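PDB 4GQ2: nucleoporin nup120 from Schizosaccharomyces pombe, which serves as a structural component of the nuclear pore complex, whose nucleoporins build the pore and can also dock transport factors. Local coordinates for residues A[297-302]-A[350-355]. Residues are numbered along the deposited sequence; the frame is centred on the assembly and turned at random.
Sequences FIALYY and FQLISS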
ATOM      1  N   PHE A 297       2.678  45.437   3.922  1.00 73.24           N
ATOM      2  CA  PHE A 297       3.915  45.183   4.654  1.00 68.83           C
ATOM      3  C   PHE A 297       4.942  44.497   3.765  1.00 68.34           C
ATOM      4  O   PHE A 297       4.588  43.769   2.839  1.00 66.24           O
ATOM      5  CB  PHE A 297       3.659  44.341   5.899  1.00 68.49           C
ATOM      6  CG  PHE A 297       2.738  44.989   6.886  1.00 72.34           C
ATOM      7  CD1 PHE A 297       3.240  45.811   7.885  1.00 78.73           C
ATOM      8  CD2 PHE A 297       1.366  44.764   6.826  1.00 79.94           C
ATOM      9  CE1 PHE A 297       2.389  46.405   8.805  1.00 84.10           C
ATOM     10  CE2 PHE A 297       0.510  45.356   7.742  1.00 81.25           C
ATOM     11  CZ  PHE A 297       1.024  46.177   8.732  1.00 79.36           C
ATOM     12  N   ILE A 298       6.212  44.743   4.063  1.00 61.53           N
ATOM     13  CA  ILE A 298       7.318  44.264   3.256  1.00 57.16           C
ATOM     14  C   ILE A 298       8.397  43.722   4.172  1.00 61.24           C
ATOM     15  O   ILE A 298       8.837  44.408   5.089  1.00 57.94           O
ATOM     16  CB  ILE A 298       7.915  45.403   2.394  1.00 64.97           C
ATOM     17  CG1 ILE A 298       6.962  45.763   1.254  1.00 66.56           C
ATOM     18  CG2 ILE A 298       9.270  45.014   1.818  1.00 59.34           C
ATOM     19  CD1 ILE A 298       7.060  47.203   0.810  1.00 76.68           C
ATOM     20  N   ALA A 299       8.813  42.485   3.918  1.00 61.24           N
ATOM     21  CA  ALA A 299       9.957  41.912   4.598  1.00 57.61           C
ATOM     22  C   ALA A 299      11.186  42.042   3.706  1.00 56.74           C
ATOM     23  O   ALA A 299      11.103  41.873   2.488  1.00 58.07           O
ATOM     24  CB  ALA A 299       9.697  40.462   4.963  1.00 58.89           C
ATOM     25  N   LEU A 300      12.318  42.352   4.327  1.00 55.36           N
ATOM     26  CA  LEU A 300      13.557  42.612   3.609  1.00 58.81           C
ATOM     27  C   LEU A 300      14.722  41.938   4.321  1.00 59.84           C
ATOM     28  O   LEU A 300      14.809  41.968   5.552  1.00 61.80           O
ATOM     29  CB  LEU A 300      13.782  44.126   3.463  1.00 63.82           C
ATOM     30  CG  LEU A 300      15.179  44.714   3.214  1.00 76.02           C
ATOM     31  CD1 LEU A 300      15.774  44.273   1.882  1.00 68.05           C
ATOM     32  CD2 LEU A 300      15.126  46.232   3.298  1.00 70.66           C
ATOM     33  N   TYR A 301      15.608  41.333   3.530  1.00 53.97           N
ATOM     34  CA  TYR A 301      16.719  40.536   4.041  1.00 58.19           C
ATOM     35  C   TYR A 301      18.063  41.241   3.920  1.00 56.75           C
ATOM     36  O   TYR A 301      18.366  41.838   2.882  1.00 51.99           O
ATOM     37  CB  TYR A 301      16.791  39.200   3.298  1.00 44.08           C
ATOM     38  CG  TYR A 301      17.915  38.293   3.746  1.00 44.23           C
ATOM     39  CD1 TYR A 301      17.982  37.836   5.060  1.00 43.72           C
ATOM     40  CD2 TYR A 301      18.900  37.867   2.848  1.00 54.61           C
ATOM     41  CE1 TYR A 301      19.001  36.992   5.476  1.00 43.33           C
ATOM     42  CE2 TYR A 301      19.922  37.012   3.256  1.00 49.63           C
ATOM     43  CZ  TYR A 301      19.963  36.583   4.570  1.00 44.48           C
ATOM     44  OH  TYR A 301      20.960  35.744   4.995  1.00 53.86           O
ATOM     45  N   TYR A 302      18.856  41.143   4.986  1.00 51.79           N
ATOM     46  CA  TYR A 302      20.209  41.689   5.039  1.00 62.06           C
ATOM     47  C   TYR A 302      21.197  40.558   5.297  1.00 68.23           C
ATOM     48  O   TYR A 302      21.181  39.963   6.378  1.00 73.15           O
ATOM     49  CB  TYR A 302      20.349  42.693   6.183  1.00 59.56           C
ATOM     50  CG  TYR A 302      19.656  44.024   6.001  1.00 73.25           C
ATOM     51  CD1 TYR A 302      18.304  44.175   6.315  1.00 75.42           C
ATOM     52  CD2 TYR A 302      20.364  45.149   5.561  1.00 80.65           C
ATOM     53  CE1 TYR A 302      17.667  45.397   6.171  1.00 85.06           C
ATOM     54  CE2 TYR A 302      19.734  46.378   5.418  1.00 82.50           C
ATOM     55  CZ  TYR A 302      18.387  46.494   5.725  1.00 85.87           C
ATOM     56  OH  TYR A 302      17.745  47.705   5.589  1.00 99.24           O
ATOM     57  N   PHE A 350      11.704  33.056   1.519  1.00 41.00           N
ATOM     58  CA  PHE A 350      10.967  33.355   2.746  1.00 42.98           C
ATOM     59  C   PHE A 350       9.605  33.974   2.437  1.00 45.13           C
ATOM     60  O   PHE A 350       9.395  34.517   1.352  1.00 47.60           O
ATOM     61  CB  PHE A 350      11.803  34.224   3.716  1.00 47.55           C
ATOM     62  CG  PHE A 350      12.138  35.597   3.191  1.00 47.19           C
ATOM     63  CD1 PHE A 350      13.152  35.776   2.261  1.00 47.51           C
ATOM     64  CD2 PHE A 350      11.450  36.716   3.650  1.00 54.57           C
ATOM     65  CE1 PHE A 350      13.462  37.041   1.782  1.00 59.40           C
ATOM     66  CE2 PHE A 350      11.756  37.984   3.176  1.00 58.40           C
ATOM     67  CZ  PHE A 350      12.766  38.146   2.241  1.00 55.61           C
ATOM     68  N   GLN A 351       8.672  33.853   3.375  1.00 48.83           N
ATOM     69  CA  GLN A 351       7.342  34.451   3.225  1.00 51.76           C
ATOM     70  C   GLN A 351       6.985  35.288   4.450  1.00 50.20           C
ATOM     71  O   GLN A 351       7.577  35.113   5.514  1.00 45.81           O
ATOM     72  CB  GLN A 351       6.265  33.379   3.014  1.00 43.74           C
ATOM     73  CG  GLN A 351       6.413  32.548   1.760  1.00 44.28           C
ATOM     74  CD  GLN A 351       5.916  33.251   0.522  1.00 43.28           C
ATOM     75  OE1 GLN A 351       4.752  33.119   0.151  1.00 51.42           O
ATOM     76  NE2 GLN A 351       6.797  34.002  -0.131  1.00 38.87           N
ATOM     77  N   LEU A 352       6.000  36.170   4.295  1.00 48.56           N
ATOM     78  CA  LEU A 352       5.526  37.017   5.385  1.00 56.00           C
ATOM     79  C   LEU A 352       4.002  36.989   5.476  1.00 57.95           C
ATOM     80  O   LEU A 352       3.309  37.111   4.462  1.00 50.90           O
ATOM     81  CB  LEU A 352       6.033  38.452   5.199  1.00 56.94           C
ATOM     82  CG  LEU A 352       5.563  39.553   6.151  1.00 56.87           C
ATOM     83  CD1 LEU A 352       6.146  39.372   7.545  1.00 46.41           C
ATOM     84  CD2 LEU A 352       5.927  40.920   5.585  1.00 67.98           C
ATOM     85  N   ILE A 353       3.489  36.822   6.695  1.00 54.13           N
ATOM     86  CA  ILE A 353       2.048  36.734   6.930  1.00 57.07           C
ATOM     87  C   ILE A 353       1.629  37.569   8.146  1.00 66.94           C
ATOM     88  O   ILE A 353       2.105  37.339   9.260  1.00 63.19           O
ATOM     89  CB  ILE A 353       1.587  35.261   7.123  1.00 67.76           C
ATOM     90  CG1 ILE A 353       1.951  34.393   5.910  1.00 62.06           C
ATOM     91  CG2 ILE A 353       0.083  35.179   7.378  1.00 66.43           C
ATOM     92  CD1 ILE A 353       3.252  33.635   6.050  1.00 53.06           C
ATOM     93  N   SER A 354       0.746  38.542   7.922  1.00 78.28           N
ATOM     94  CA  SER A 354       0.114  39.292   9.015  1.00 93.48           C
ATOM     95  C   SER A 354      -1.261  38.702   9.326  1.00 88.58           C
ATOM     96  O   SER A 354      -1.932  38.171   8.438  1.00 89.19           O
ATOM     97  CB  SER A 354       0.010  40.785   8.685  1.00105.38           C
ATOM     98  OG  SER A 354      -0.725  41.012   7.497  1.00100.06           O
ATOM     99  N   SER A 355      -1.680  38.808  10.582  1.00 93.55           N
ATOM    100  CA  SER A 355      -2.815  38.020  11.079  1.00121.79           C
ATOM    101  C   SER A 355      -4.205  38.676  10.986  1.00127.03           C
ATOM    102  O   SER A 355      -5.172  38.153  11.553  1.00118.99           O
ATOM    103  CB  SER A 355      -2.538  37.542  12.511  1.00118.31           C
ATOM    104  OG  SER A 355      -2.130  38.617  13.336  1.00113.79           O
TER
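Strands 297-302 and 346-354 face each other from different sheets, running roughly antiparallel at 149° with their axes 7.7 Å apart at the closest, a spacing filled by side chains instead of backbone bonds. The strands come nearest where Ala299 stands over Leu352. Alanine suits this point because its single methyl takes little room where the backbones draw together. Ala299 CB lies 3.8 Å from Leu352 CD2. The same methyl meets Phe350 CE2 at 3.7 Å, in the plane of that ring and at its edge. Leu352 points its CB at the other strand, and CG is anti to the backbone N (chi1 175°). Its CD2 methyl packs against the opposing backbone, 3.7 Å from Ala299 N. Leucine suits the place because its chain is long enough to bring that methyl to Phe297 CB, at 4.1 Å, as well as to Ala299. Such packing between the faces of successive sheets is how blades of a beta-propeller adhere: 297-302 is the second strand of a four-stranded antiparallel sheet, and 346-354 borders the larger sheet that follows it. Phe350 extends the apolar seam, its CE1 lying 4.2 Å from Tyr301 CB. Its broad ring can span Ala299 and Tyr301 together, and Phe310 meets it edge-to-face from the adjoining strand 309-317. Tyr301 contributes its apolar base here, while its ring leads away to hydrogen-bond through OH to His307 O, so a tyrosine can serve both the core and a loop. At the far end Phe297 CD2 lies 4.3 Å from Ser354 OG. Serine suits the place because it is small beside the Phe297 ring and brings a hydroxyl that hydrogen-bonds to Asp291, whose other carboxylate oxygen accepts from the backbone N of Phe297, linking the two strands through one side chain.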